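Probable phenazine-specific methyltransferase (Pseudomonas aeruginosa, PDB 2IP2) catalyses the transfer of a methyl group from S-adenosyl-L-methionine to phenazine-1-carboxylate, giving 5-methylphenazine-1-carboxylate in the pathway to the virulence pigment pyocyanine. Local coordinates at residues I70-T75 with A80-S85. Residues are numbered along the deposited sequence; the frame is centred on the assembly and turned at random.
Sequences IFQGDT and ANTPTS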
loop_
_atom_site.group_PDB
_atom_site.type_symbol
_atom_site.label_atom_id
_atom_site.label_comp_id
_atom_site.label_asym_id
_atom_site.label_seq_id
_atom_site.Cartn_x
_atom_site.Cartn_y
_atom_site.Cartn_z
ATOM N N ILE A 70 10.837 -9.091 -4.878
ATOM C CA ILE A 70 9.801 -9.638 -5.736
ATOM C C ILE A 70 10.396 -10.332 -6.934
ATOM O O ILE A 70 10.085 -11.507 -7.166
ATOM C CB ILE A 70 8.724 -8.591 -6.059
ATOM C CG1 ILE A 70 7.908 -8.404 -4.754
ATOM C CG2 ILE A 70 7.824 -9.072 -7.232
ATOM C CD1 ILE A 70 6.991 -7.248 -4.686
ATOM N N PHE A 71 11.234 -9.666 -7.708
ATOM C CA PHE A 71 12.099 -10.431 -8.649
ATOM C C PHE A 71 13.557 -10.457 -8.103
ATOM O O PHE A 71 13.837 -9.847 -7.068
ATOM C CB PHE A 71 12.104 -9.773 -10.044
ATOM C CG PHE A 71 10.765 -9.833 -10.748
ATOM C CD1 PHE A 71 10.348 -10.999 -11.371
ATOM C CD2 PHE A 71 9.889 -8.727 -10.767
ATOM C CE1 PHE A 71 9.138 -11.103 -12.004
ATOM C CE2 PHE A 71 8.603 -8.831 -11.446
ATOM C CZ PHE A 71 8.233 -10.045 -12.037
ATOM N N GLN A 72 14.478 -11.106 -8.828
ATOM C CA GLN A 72 15.904 -11.055 -8.475
ATOM C C GLN A 72 16.780 -10.927 -9.707
ATOM O O GLN A 72 16.288 -11.023 -10.834
ATOM C CB GLN A 72 16.348 -12.290 -7.647
ATOM C CG GLN A 72 16.343 -13.654 -8.404
ATOM C CD GLN A 72 16.676 -14.858 -7.497
ATOM O OE1 GLN A 72 15.939 -15.835 -7.455
ATOM N NE2 GLN A 72 17.798 -14.789 -6.801
ATOM N N GLY A 73 18.071 -10.717 -9.468
ATOM C CA GLY A 73 19.067 -10.592 -10.532
ATOM C C GLY A 73 19.125 -9.183 -11.060
ATOM O O GLY A 73 18.676 -8.262 -10.401
ATOM N N ASP A 74 19.629 -9.019 -12.277
ATOM C CA ASP A 74 19.849 -7.676 -12.841
ATOM C C ASP A 74 19.825 -7.750 -14.344
ATOM O O ASP A 74 19.760 -8.824 -14.852
ATOM C CB ASP A 74 21.166 -7.062 -12.310
ATOM C CG ASP A 74 22.423 -7.792 -12.777
ATOM O OD1 ASP A 74 22.450 -8.505 -13.793
ATOM O OD2 ASP A 74 23.445 -7.615 -12.088
ATOM N N THR A 75 19.792 -6.624 -15.043
ATOM C CA THR A 75 19.624 -6.653 -16.491
ATOM C C THR A 75 20.792 -7.334 -17.248
ATOM O O THR A 75 20.573 -7.934 -18.279
ATOM C CB THR A 75 19.352 -5.252 -17.058
ATOM O OG1 THR A 75 18.957 -5.363 -18.426
ATOM C CG2 THR A 75 20.596 -4.328 -16.895
ATOM N N ALA A 80 15.335 -12.822 -12.841
ATOM C CA ALA A 80 14.863 -14.180 -12.596
ATOM C C ALA A 80 13.722 -14.106 -11.570
ATOM O O ALA A 80 13.671 -13.173 -10.756
ATOM C CB ALA A 80 16.055 -15.072 -12.036
ATOM N N ASN A 81 12.824 -15.084 -11.602
ATOM C CA ASN A 81 11.769 -15.142 -10.590
ATOM C C ASN A 81 12.273 -15.509 -9.181
ATOM O O ASN A 81 13.364 -16.093 -9.032
ATOM C CB ASN A 81 10.658 -16.085 -11.086
ATOM C CG ASN A 81 9.773 -15.402 -12.114
ATOM O OD1 ASN A 81 9.236 -14.316 -11.845
ATOM N ND2 ASN A 81 9.669 -15.985 -13.319
ATOM N N THR A 82 11.463 -15.152 -8.173
ATOM C CA THR A 82 11.662 -15.502 -6.766
ATOM C C THR A 82 10.415 -16.300 -6.329
ATOM O O THR A 82 9.423 -16.343 -7.084
ATOM C CB THR A 82 11.829 -14.236 -5.907
ATOM O OG1 THR A 82 10.673 -13.383 -6.053
ATOM C CG2 THR A 82 13.143 -13.457 -6.286
ATOM N N PRO A 83 10.449 -16.989 -5.159
ATOM C CA PRO A 83 9.169 -17.564 -4.706
ATOM C C PRO A 83 7.967 -16.576 -4.731
ATOM O O PRO A 83 6.856 -16.993 -5.076
ATOM C CB PRO A 83 9.441 -18.038 -3.264
ATOM C CG PRO A 83 10.959 -17.991 -3.087
ATOM C CD PRO A 83 11.592 -17.342 -4.286
ATOM N N THR A 84 8.206 -15.308 -4.407
ATOM C CA THR A 84 7.148 -14.295 -4.427
ATOM C C THR A 84 6.647 -14.054 -5.884
ATOM O O THR A 84 5.435 -14.104 -6.133
ATOM C CB THR A 84 7.580 -12.941 -3.756
ATOM O OG1 THR A 84 7.909 -13.169 -2.377
ATOM C CG2 THR A 84 6.413 -11.967 -3.759
ATOM N N SER A 85 7.567 -13.816 -6.827
ATOM C CA SER A 85 7.142 -13.495 -8.214
ATOM C C SER A 85 6.539 -14.689 -8.991
ATOM O O SER A 85 5.705 -14.530 -9.875
ATOM C CB SER A 85 8.238 -12.790 -9.004
ATOM O OG SER A 85 9.309 -13.657 -9.376
#
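The Phe71 ring takes Ser85 CB over one face as a CH-pi contact, 3.9 Å from the ring centroid, while Asn81 OD1 and Ala80 O approach its edge. Helix 33-38 (Leu33, Ala34, Ile37) and helix 55-67 (Met62, Leu65, Val66) also touch this buried ring. Asn81 OD1 comes within 3.2 Å of Phe71 CE1, the amide turned 40° from the ring plane. Asn81 OD1 also accepts a hydrogen bond from Ser85 OG at 2.6 Å, in the carbonyl plane and on a lone pair; Asn81 ND2 hydrogen-bonds to Glu38 OE1 and Ala34 O. The backbones form a short antiparallel beta hairpin, consistent with the wing of a winged-helix fold, in the dimerisation domain; its hydrogen-bonded pair joins Gln72 N to Ala80 O at 2.9 Å and Ala80 N to Gln72 O. Beyond the strand, Thr82 and Ser85 make a capping box at the weakly bonded helical turn 83-86. Ser85 OG, between its own N and carbonyl carbon (chi1 73°), turns back to accept from Thr82 N at 2.9 Å; the Ser85 N to Thr82 OG1 half is less certain. Thr82 CG2 packs against Gln72 CB at 3.7 Å. Ile70 CG1 meets Thr84 CG2 at 4.0 Å, and Thr84 also touches Leu12 of the second subunit.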